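Local coordinates for protein particle-associated lyase (Acinetobacter bacteriophage AP22, PDB 4Y9V) that forms the trimeric phage tailspike, binds the capsular saccharide of Acinetobacter baumannii and probably degrades that capsule as a lyase, at residues A[153-158]-A[311-316]; A[129-134]-A[192-197]; A[556-561]-A[598-603]. All coordinates share one frame; numbering follows the deposited sequence.

Contact 1 of 3, residues A[153-158]-A[311-316]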
loop_
_atom_site.group_PDB
_atom_site.type_symbol
_atom_site.label_atom_id
_atom_site.label_comp_id
_atom_site.label_asym_id
_atom_site.label_seq_id
_atom_site.Cartn_x
_atom_site.Cartn_y
_atom_site.Cartn_z
ATOM N N VAL A 153 -15.678 -17.101 21.579
ATOM C CA VAL A 153 -15.618 -17.768 20.281
ATOM C C VAL A 153 -17.037 -18.192 19.926
ATOM O O VAL A 153 -17.703 -18.890 20.687
ATOM C CB VAL A 153 -14.722 -19.017 20.307
ATOM C CG1 VAL A 153 -14.522 -19.529 18.882
ATOM C CG2 VAL A 153 -13.383 -18.748 20.997
ATOM N N ILE A 154 -17.493 -17.771 18.737
ATOM C CA ILE A 154 -18.681 -18.315 18.119
ATOM C C ILE A 154 -18.183 -19.454 17.238
ATOM O O ILE A 154 -17.287 -19.248 16.428
ATOM C CB ILE A 154 -19.381 -17.237 17.254
ATOM C CG1 ILE A 154 -19.801 -16.040 18.076
ATOM C CG2 ILE A 154 -20.553 -17.847 16.461
ATOM C CD1 ILE A 154 -20.163 -14.798 17.267
ATOM N N TYR A 155 -18.731 -20.666 17.378
ATOM C CA TYR A 155 -18.207 -21.800 16.617
ATOM C C TYR A 155 -19.316 -22.757 16.255
ATOM O O TYR A 155 -20.104 -23.162 17.110
ATOM C CB TYR A 155 -17.103 -22.537 17.422
ATOM C CG TYR A 155 -16.382 -23.609 16.636
ATOM C CD1 TYR A 155 -15.420 -23.290 15.690
ATOM C CD2 TYR A 155 -16.689 -24.946 16.815
ATOM C CE1 TYR A 155 -14.764 -24.252 14.955
ATOM C CE2 TYR A 155 -16.022 -25.931 16.090
ATOM C CZ TYR A 155 -15.062 -25.595 15.165
ATOM O OH TYR A 155 -14.440 -26.611 14.479
ATOM N N CYS A 156 -19.362 -23.116 14.976
ATOM C CA CYS A 156 -20.302 -24.140 14.493
ATOM C C CYS A 156 -19.604 -25.486 14.451
ATOM O O CYS A 156 -18.611 -25.662 13.779
ATOM C CB CYS A 156 -20.774 -23.754 13.104
ATOM S SG CYS A 156 -21.945 -24.955 12.399
ATOM N N THR A 157 -20.193 -26.464 15.182
ATOM C CA THR A 157 -19.558 -27.774 15.271
ATOM C C THR A 157 -19.803 -28.663 14.070
ATOM O O THR A 157 -19.195 -29.732 13.968
ATOM C CB THR A 157 -19.992 -28.466 16.582
ATOM O OG1 THR A 157 -21.401 -28.570 16.627
ATOM C CG2 THR A 157 -19.552 -27.701 17.815
ATOM N N ASP A 158 -20.669 -28.244 13.150
ATOM C CA ASP A 158 -21.033 -29.016 11.958
ATOM C C ASP A 158 -19.933 -28.961 10.908
ATOM O O ASP A 158 -19.445 -27.889 10.492
ATOM C CB ASP A 158 -22.359 -28.511 11.423
ATOM C CG ASP A 158 -23.519 -28.496 12.407
ATOM O OD1 ASP A 158 -23.655 -29.499 13.128
ATOM O OD2 ASP A 158 -24.274 -27.486 12.568
ATOM N N GLY A 311 -13.272 -24.600 18.373
ATOM C CA GLY A 311 -12.701 -23.268 18.405
ATOM C C GLY A 311 -11.756 -22.914 17.266
ATOM O O GLY A 311 -11.287 -21.776 17.202
ATOM N N CYS A 312 -11.489 -23.870 16.372
ATOM C CA CYS A 312 -10.605 -23.631 15.231
ATOM C C CYS A 312 -11.371 -22.895 14.108
ATOM O O CYS A 312 -11.797 -23.465 13.112
ATOM C CB CYS A 312 -10.022 -24.945 14.755
ATOM S SG CYS A 312 -8.757 -25.603 15.895
ATOM N N VAL A 313 -11.529 -21.597 14.323
ATOM C CA VAL A 313 -12.280 -20.707 13.445
ATOM C C VAL A 313 -11.530 -20.488 12.123
ATOM O O VAL A 313 -10.311 -20.650 12.042
ATOM C CB VAL A 313 -12.495 -19.347 14.150
ATOM C CG1 VAL A 313 -13.384 -19.511 15.384
ATOM C CG2 VAL A 313 -11.192 -18.655 14.491
ATOM N N PRO A 314 -12.246 -20.001 11.097
ATOM C CA PRO A 314 -11.557 -19.519 9.890
ATOM C C PRO A 314 -10.545 -18.433 10.242
ATOM O O PRO A 314 -10.726 -17.678 11.191
ATOM C CB PRO A 314 -12.705 -18.957 9.040
ATOM C CG PRO A 314 -13.918 -19.757 9.488
ATOM C CD PRO A 314 -13.710 -19.885 10.999
ATOM N N CYS A 315 -9.503 -18.343 9.426
ATOM C CA CYS A 315 -8.562 -17.231 9.559
ATOM C C CYS A 315 -9.125 -15.997 8.840
ATOM O O CYS A 315 -9.640 -16.093 7.734
ATOM C CB CYS A 315 -7.217 -17.516 8.896
ATOM S SG CYS A 315 -6.284 -18.848 9.704
ATOM N N ARG A 316 -8.923 -14.832 9.454
ATOM C CA ARG A 316 -9.405 -13.593 8.824
ATOM C C ARG A 316 -8.633 -12.431 9.399
ATOM O O ARG A 316 -8.120 -12.470 10.542
ATOM C CB ARG A 316 -10.941 -13.488 8.885
ATOM C CG ARG A 316 -11.500 -13.595 10.279
ATOM C CD ARG A 316 -12.990 -13.343 10.297
ATOM N NE ARG A 316 -13.788 -14.127 9.366
ATOM C CZ ARG A 316 -14.474 -15.220 9.683
ATOM N NH1 ARG A 316 -14.373 -15.775 10.861
ATOM N NH2 ARG A 316 -15.289 -15.747 8.776
HETATM O O HOH W 1 -12.620 -26.109 12.633
#
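The phenol ring of Y155 meets the backbone of G311 and C312 in two ways, over one face and at its edge. Over the face sits G311: its N lies 3.5 Å above the ring plane of Y155, over the centre, and its CA is 4.2 Å from the ring centroid, 23° off the normal, which makes a CH-pi contact. Near the ring plane, C312 O comes to the edge at 3.6 Å from Y155 CE1, and a water lies in plane beyond the hydroxyl. Y155 OH donates to that water at 2.6 Å, and the water in turn donates to C312 O at 2.8 Å, so the bridge ties the end of the phenol to the same carbonyl that borders its edge. The hydroxyl also bonds R170 NH1. With CB directed to the other segment, a chi1 of -172° puts CG trans to the backbone N and carries the ring under G311.

Beside the ring, V153 and V313 complete the contact through single methyls, V153 CG1 against V313 CG1 at 3.7 Å, with the two side chains set at a slant to each other. The backbone of 311-313 is tightly turned: C312 is the centre of an inverse gamma turn, with a weak bond from V313 N to G311 O.

Segment 153-158 runs along strand 151-156, which pairs with 172-181 and 201-207; V153 and V313 both touch F174 of 172-181. The contact therefore seats the Ig-like tailspike domain against the loop that leads into strand 315-316 of the pectin lyase-like part.

Contact 2 of 3, residues A[129-134]-A[192-197]. With EDO (1,2-ethanediol), chain D.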
loop_
_atom_site.group_PDB
_atom_site.type_symbol
_atom_site.label_atom_id
_atom_site.label_comp_id
_atom_site.label_asym_id
_atom_site.label_seq_id
_atom_site.Cartn_x
_atom_site.Cartn_y
_atom_site.Cartn_z
ATOM N N ASP A 129 -30.340 -15.041 15.661
ATOM C CA ASP A 129 -29.652 -15.181 14.396
ATOM C C ASP A 129 -28.678 -13.996 14.205
ATOM O O ASP A 129 -29.005 -12.841 14.500
ATOM C CB ASP A 129 -30.659 -15.235 13.271
ATOM C CG ASP A 129 -31.564 -16.471 13.286
ATOM O OD1 ASP A 129 -31.217 -17.487 13.882
ATOM O OD2 ASP A 129 -32.621 -16.399 12.631
ATOM N N ILE A 130 -27.511 -14.307 13.711
ATOM C CA ILE A 130 -26.451 -13.340 13.377
ATOM C C ILE A 130 -26.393 -13.180 11.860
ATOM O O ILE A 130 -26.342 -14.189 11.139
ATOM C CB ILE A 130 -25.126 -13.809 13.964
ATOM C CG1 ILE A 130 -25.151 -13.792 15.498
ATOM C CG2 ILE A 130 -23.975 -12.961 13.419
ATOM C CD1 ILE A 130 -23.955 -14.434 16.130
ATOM N N VAL A 131 -26.372 -11.939 11.412
ATOM C CA VAL A 131 -26.358 -11.569 10.001
ATOM C C VAL A 131 -24.983 -11.041 9.614
ATOM O O VAL A 131 -24.484 -10.043 10.163
ATOM C CB VAL A 131 -27.435 -10.527 9.704
ATOM C CG1 VAL A 131 -27.406 -10.135 8.219
ATOM C CG2 VAL A 131 -28.812 -11.059 10.106
ATOM N N LYS A 132 -24.370 -11.691 8.618
ATOM C CA LYS A 132 -23.047 -11.344 8.093
ATOM C C LYS A 132 -23.006 -9.865 7.729
ATOM O O LYS A 132 -23.872 -9.335 7.027
ATOM C CB LYS A 132 -22.715 -12.232 6.882
ATOM C CG LYS A 132 -21.410 -11.905 6.166
ATOM C CD LYS A 132 -21.001 -12.795 4.995
ATOM C CE LYS A 132 -19.628 -12.413 4.436
ATOM N NZ LYS A 132 -18.961 -13.462 3.629
ATOM N N ASN A 133 -21.947 -9.209 8.201
ATOM C CA ASN A 133 -21.609 -7.823 7.933
ATOM C C ASN A 133 -22.572 -6.818 8.545
ATOM O O ASN A 133 -22.424 -5.648 8.270
ATOM C CB ASN A 133 -21.405 -7.564 6.423
ATOM C CG ASN A 133 -20.200 -8.312 5.907
ATOM O OD1 ASN A 133 -19.177 -8.428 6.566
ATOM N ND2 ASN A 133 -20.355 -8.806 4.673
ATOM N N GLN A 134 -23.511 -7.263 9.379
ATOM C CA GLN A 134 -24.551 -6.403 9.878
ATOM C C GLN A 134 -24.653 -6.457 11.396
ATOM O O GLN A 134 -24.658 -5.414 12.059
ATOM C CB GLN A 134 -25.914 -6.680 9.224
ATOM C CG GLN A 134 -25.848 -6.472 7.718
ATOM C CD GLN A 134 -27.140 -6.528 7.014
ATOM O OE1 GLN A 134 -28.198 -6.626 7.619
ATOM N NE2 GLN A 134 -27.085 -6.388 5.714
ATOM N N TYR A 192 -18.683 -11.548 10.853
ATOM C CA TYR A 192 -18.068 -11.940 9.614
ATOM C C TYR A 192 -18.820 -13.032 8.882
ATOM O O TYR A 192 -18.477 -13.357 7.726
ATOM C CB TYR A 192 -16.590 -12.377 9.822
ATOM C CG TYR A 192 -15.725 -11.190 10.106
ATOM C CD1 TYR A 192 -15.162 -10.467 9.076
ATOM C CD2 TYR A 192 -15.493 -10.723 11.375
ATOM C CE1 TYR A 192 -14.393 -9.344 9.258
ATOM C CE2 TYR A 192 -14.747 -9.574 11.600
ATOM C CZ TYR A 192 -14.205 -8.901 10.539
ATOM O OH TYR A 192 -13.461 -7.733 10.794
ATOM N N ASP A 193 -19.847 -13.607 9.469
ATOM C CA ASP A 193 -20.603 -14.688 8.855
ATOM C C ASP A 193 -22.016 -14.683 9.429
ATOM O O ASP A 193 -22.323 -13.971 10.369
ATOM C CB ASP A 193 -19.876 -16.035 9.052
ATOM C CG ASP A 193 -20.135 -17.121 8.028
ATOM O OD1 ASP A 193 -21.042 -16.943 7.174
ATOM O OD2 ASP A 193 -19.430 -18.161 8.103
ATOM N N ASN A 194 -22.861 -15.500 8.784
ATOM C CA ASN A 194 -24.197 -15.784 9.262
ATOM C C ASN A 194 -24.152 -16.987 10.215
ATOM O O ASN A 194 -23.480 -17.982 9.915
ATOM C CB ASN A 194 -25.103 -16.187 8.089
ATOM C CG ASN A 194 -25.217 -15.063 7.096
ATOM O OD1 ASN A 194 -25.679 -13.973 7.424
ATOM N ND2 ASN A 194 -24.776 -15.291 5.864
ATOM N N TYR A 195 -24.901 -16.911 11.302
ATOM C CA TYR A 195 -25.028 -18.010 12.261
ATOM C C TYR A 195 -26.474 -18.043 12.733
ATOM O O TYR A 195 -27.006 -17.005 13.131
ATOM C CB TYR A 195 -24.108 -17.857 13.479
ATOM C CG TYR A 195 -22.660 -17.607 13.159
ATOM C CD1 TYR A 195 -21.748 -18.624 12.933
ATOM C CD2 TYR A 195 -22.181 -16.299 13.046
ATOM C CE1 TYR A 195 -20.426 -18.336 12.632
ATOM C CE2 TYR A 195 -20.874 -16.014 12.753
ATOM C CZ TYR A 195 -19.971 -17.050 12.547
ATOM O OH TYR A 195 -18.655 -16.821 12.238
ATOM N N LEU A 196 -27.100 -19.205 12.690
ATOM C CA LEU A 196 -28.520 -19.333 13.056
ATOM C C LEU A 196 -28.695 -20.049 14.379
ATOM O O LEU A 196 -27.981 -21.016 14.677
ATOM C CB LEU A 196 -29.283 -20.112 11.990
ATOM C CG LEU A 196 -29.166 -19.540 10.569
ATOM C CD1 LEU A 196 -29.871 -20.484 9.581
ATOM C CD2 LEU A 196 -29.646 -18.092 10.457
ATOM N N THR A 197 -29.718 -19.661 15.123
ATOM C CA THR A 197 -30.078 -20.326 16.359
ATOM C C THR A 197 -30.204 -21.824 16.147
ATOM O O THR A 197 -29.777 -22.615 16.991
ATOM C CB THR A 197 -31.408 -19.806 16.906
ATOM O OG1 THR A 197 -32.455 -19.935 15.923
ATOM C CG2 THR A 197 -31.213 -18.340 17.236
HETATM C C1 EDO D . -14.774 -15.951 1.598
HETATM O O1 EDO D . -15.717 -16.733 0.992
HETATM C C2 EDO D . -15.215 -14.539 1.808
HETATM O O2 EDO D . -16.198 -14.478 2.825
HETATM O O HOH W 2 -17.707 -15.412 5.763
HETATM O O HOH W 3 -20.130 -15.880 4.918
#
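D129 and L196 meet at a slant, with the carboxylate CG 3.8 Å from L196 CD2, while D129 OD1 reaches past the leucine to T197. T197 N donates to D129 OD1 over 2.9 Å, nearly along the C-O axis and almost straight at 168°. I130 and Y195 also slant across each other: I130 CG2 touches Y195 CD2 at 3.8 Å, at the ring's edge rather than over its face. Their backbones form a single antiparallel bridge of the hydrogen-bonded kind, I130 N to Y195 O at 2.8 Å and Y195 N to I130 O at 3.1 Å.

N194 turns its amide back to the main chain of K132. Chi1 of -62° sets CG beside its own backbone N, and from there N194 OD1 comes nearer to the other segment and accepts K132 N at 2.9 Å. The N-H points straight at the oxygen, yet the donor stands 50° out of the carbonyl plane. The K132 side chain, extended beyond CG, runs past Y192 O, with CE 3.6 Å from that carbonyl oxygen.

In this conformer K132 NZ donates to two waters and to an ethanediol probably left by the crystallisation liquor. One water lies within hydrogen-bonding distance of Y192 O, though it has more acceptors than protons to give; the other donates to D193 OD1, bridging charged atoms not in contact. Such a bridge would probably favour both charged forms. Chemically, then, the two loops of the Ig-like domain are joined mainly by polar bonds, with I130 and Y195 supplying an apolar patch that also rests on I154.

Contact 3 of 3, residues A[556-561]-A[598-603]. Unlike the reference sequence in segment 598-603: I602 (reference Val). With SO4 (sulfate ion), chain L.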
loop_
_atom_site.group_PDB
_atom_site.type_symbol
_atom_site.label_atom_id
_atom_site.label_comp_id
_atom_site.label_asym_id
_atom_site.label_seq_id
_atom_site.Cartn_x
_atom_site.Cartn_y
_atom_site.Cartn_z
ATOM N N VAL A 556 -18.838 -0.644 -33.725
ATOM C CA VAL A 556 -17.893 -0.029 -34.624
ATOM C C VAL A 556 -18.414 1.348 -35.035
ATOM O O VAL A 556 -19.549 1.457 -35.506
ATOM C CB VAL A 556 -17.618 -0.852 -35.892
ATOM C CG1 VAL A 556 -16.524 -0.209 -36.721
ATOM C CG2 VAL A 556 -17.266 -2.307 -35.527
ATOM N N ILE A 557 -17.576 2.369 -34.935
ATOM C CA ILE A 557 -17.809 3.712 -35.440
ATOM C C ILE A 557 -16.833 3.985 -36.587
ATOM O O ILE A 557 -15.646 3.747 -36.352
ATOM C CB ILE A 557 -17.613 4.747 -34.325
ATOM C CG1 ILE A 557 -18.527 4.526 -33.147
ATOM C CG2 ILE A 557 -17.795 6.147 -34.904
ATOM C CD1 ILE A 557 -19.975 4.572 -33.435
ATOM N N VAL A 558 -17.304 4.431 -37.751
ATOM C CA VAL A 558 -16.449 4.828 -38.882
ATOM C C VAL A 558 -16.746 6.296 -39.226
ATOM O O VAL A 558 -17.911 6.682 -39.308
ATOM C CB VAL A 558 -16.672 3.926 -40.099
ATOM C CG1 VAL A 558 -15.893 4.471 -41.303
ATOM C CG2 VAL A 558 -16.294 2.514 -39.720
ATOM N N SER A 559 -15.699 7.090 -39.460
ATOM C CA SER A 559 -15.779 8.467 -39.894
ATOM C C SER A 559 -14.809 8.731 -41.044
ATOM O O SER A 559 -13.866 7.958 -41.235
ATOM C CB SER A 559 -15.443 9.380 -38.714
ATOM O OG SER A 559 -15.719 10.763 -38.891
ATOM N N VAL A 560 -15.031 9.789 -41.795
ATOM C CA VAL A 560 -14.200 10.167 -42.945
ATOM C C VAL A 560 -13.635 11.558 -42.704
ATOM O O VAL A 560 -14.309 12.446 -42.155
ATOM C CB VAL A 560 -15.038 10.053 -44.236
ATOM C CG1 VAL A 560 -16.229 10.957 -44.296
ATOM C CG2 VAL A 560 -14.172 10.230 -45.470
ATOM N N GLY A 561 -12.396 11.788 -43.129
ATOM C CA GLY A 561 -11.805 13.081 -42.924
ATOM C C GLY A 561 -10.584 13.327 -43.762
ATOM O O GLY A 561 -10.031 12.453 -44.439
ATOM N N VAL A 598 -12.642 -5.191 -38.752
ATOM C CA VAL A 598 -13.519 -4.111 -39.200
ATOM C C VAL A 598 -13.143 -3.751 -40.629
ATOM O O VAL A 598 -12.057 -4.147 -41.103
ATOM C CB VAL A 598 -13.476 -2.880 -38.284
ATOM C CG1 VAL A 598 -13.899 -3.256 -36.851
ATOM C CG2 VAL A 598 -12.118 -2.210 -38.266
ATOM N N ARG A 599 -13.962 -2.982 -41.310
ATOM C CA ARG A 599 -13.657 -2.601 -42.691
ATOM C C ARG A 599 -14.326 -1.304 -43.042
ATOM O O ARG A 599 -15.398 -1.259 -43.691
ATOM C CB ARG A 599 -14.017 -3.716 -43.691
ATOM C CG ARG A 599 -13.389 -3.425 -45.054
ATOM C CD ARG A 599 -13.772 -4.503 -46.093
ATOM N NE ARG A 599 -13.019 -4.246 -47.305
ATOM C CZ ARG A 599 -13.112 -4.993 -48.406
ATOM N NH1 ARG A 599 -13.973 -5.968 -48.490
ATOM N NH2 ARG A 599 -12.324 -4.718 -49.414
ATOM N N PRO A 600 -13.725 -0.167 -42.661
ATOM C CA PRO A 600 -14.307 1.130 -43.000
ATOM C C PRO A 600 -14.402 1.316 -44.523
ATOM O O PRO A 600 -13.557 0.845 -45.265
ATOM C CB PRO A 600 -13.269 2.099 -42.417
ATOM C CG PRO A 600 -12.475 1.345 -41.486
ATOM C CD PRO A 600 -12.470 -0.049 -41.894
ATOM N N ALA A 601 -15.442 2.045 -44.915
ATOM C CA ALA A 601 -15.659 2.343 -46.334
ATOM C C ALA A 601 -16.450 3.625 -46.467
ATOM O O ALA A 601 -17.084 4.092 -45.528
ATOM C CB ALA A 601 -16.405 1.174 -46.996
ATOM N N ILE A 602 -16.454 4.143 -47.701
ATOM C CA ILE A 602 -17.363 5.179 -48.135
ATOM C C ILE A 602 -18.312 4.604 -49.171
ATOM O O ILE A 602 -17.884 3.898 -50.096
ATOM C CB ILE A 602 -16.548 6.337 -48.847
ATOM C CG1 ILE A 602 -15.682 7.049 -47.857
ATOM C CG2 ILE A 602 -17.486 7.279 -49.588
ATOM C CD1 ILE A 602 -16.557 7.368 -46.712
ATOM N N LEU A 603 -19.586 4.954 -49.032
ATOM C CA LEU A 603 -20.600 4.738 -50.074
ATOM C C LEU A 603 -20.842 6.100 -50.750
ATOM O O LEU A 603 -21.153 7.088 -50.071
ATOM C CB LEU A 603 -21.880 4.184 -49.510
ATOM C CG LEU A 603 -21.768 2.810 -48.832
ATOM C CD1 LEU A 603 -23.082 2.392 -48.243
ATOM C CD2 LEU A 603 -21.280 1.748 -49.777
HETATM S S SO4 L . -12.105 -3.735 -53.029
HETATM O O1 SO4 L . -12.200 -3.785 -54.518
HETATM O O2 SO4 L . -12.999 -2.662 -52.507
HETATM O O3 SO4 L . -10.689 -3.409 -52.651
HETATM O O4 SO4 L . -12.479 -5.087 -52.462
#
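Strands 556-561 and 598-603 pass at 7.3 Å between axes with their N-to-C directions 44° apart, and their alpha carbons come nearest at V558 and P600, 5.9 Å apart. The hydrogen bonds of each strand go to other neighbours, I557, S559 and G561 to strand 613-623, V598 to I544 and R599 to S591. What joins the pair is a row of three apolar side-chain meetings.

At one end V556 CG2 touches V598 CG1 at 3.7 Å, the side chains slanting past each other. In the middle, V558 stands about perpendicular to P600 and sets CG1 against the ring carbon CB, again at 3.7 Å. At the other end V560 and I602 also meet at about a right angle, by V560 CG2 and I602 CD1 at 3.9 Å. V560 is rotated by roughly a third of a turn about its first torsion relative to V556 and V558: chi1 of 62° carries CG2 trans to the backbone N, whereas in the other two CG1 has that place. I602 starts with its CB aimed to one side, and chi2 of -49° helps bring CD1 back to V560.

The CB of R599 is directed away from strand 556-561; its extended chain ends in a hydrogen bond from R599 NH2 to O4 of a sulfate, 3.1 Å, probably from the crystallisation liquor. The same arginine reaches S568 of the second subunit. On the other side of strand 556-561, S559 OG receives V558 N of the third subunit and I557 packs on its copies.

Face-to-face packing of strands from two sheets through alternate apolar residues is the hallmark of a beta-sandwich, consistent here with the C-terminal Ig-like tailspike domain.

In the fold
Contacts 1 and 2 are neighbours, with centres about 13 Å apart, and their segments alternate along the chain. They touch directly: I154 CG2 lies 3.8 Å from Y195 CD1, and R316 NE is 3.3 Å from Y192 CB. Contact 1 lies near the bound saccharide: the C312 side chain is about 8 Å from a 2-acetamido-2-deoxy-alpha-D-fucopyranose unit, and segment 311-316 follows closely in sequence on the pocket residues G305, G306, D307 and G308. Contact 3 is remote, its centre about 62 Å from that of contact 1 and about 57 Å from that of contact 2, across the chain's centre from contact 1. Contacts 2 and 3 both touch the second subunit.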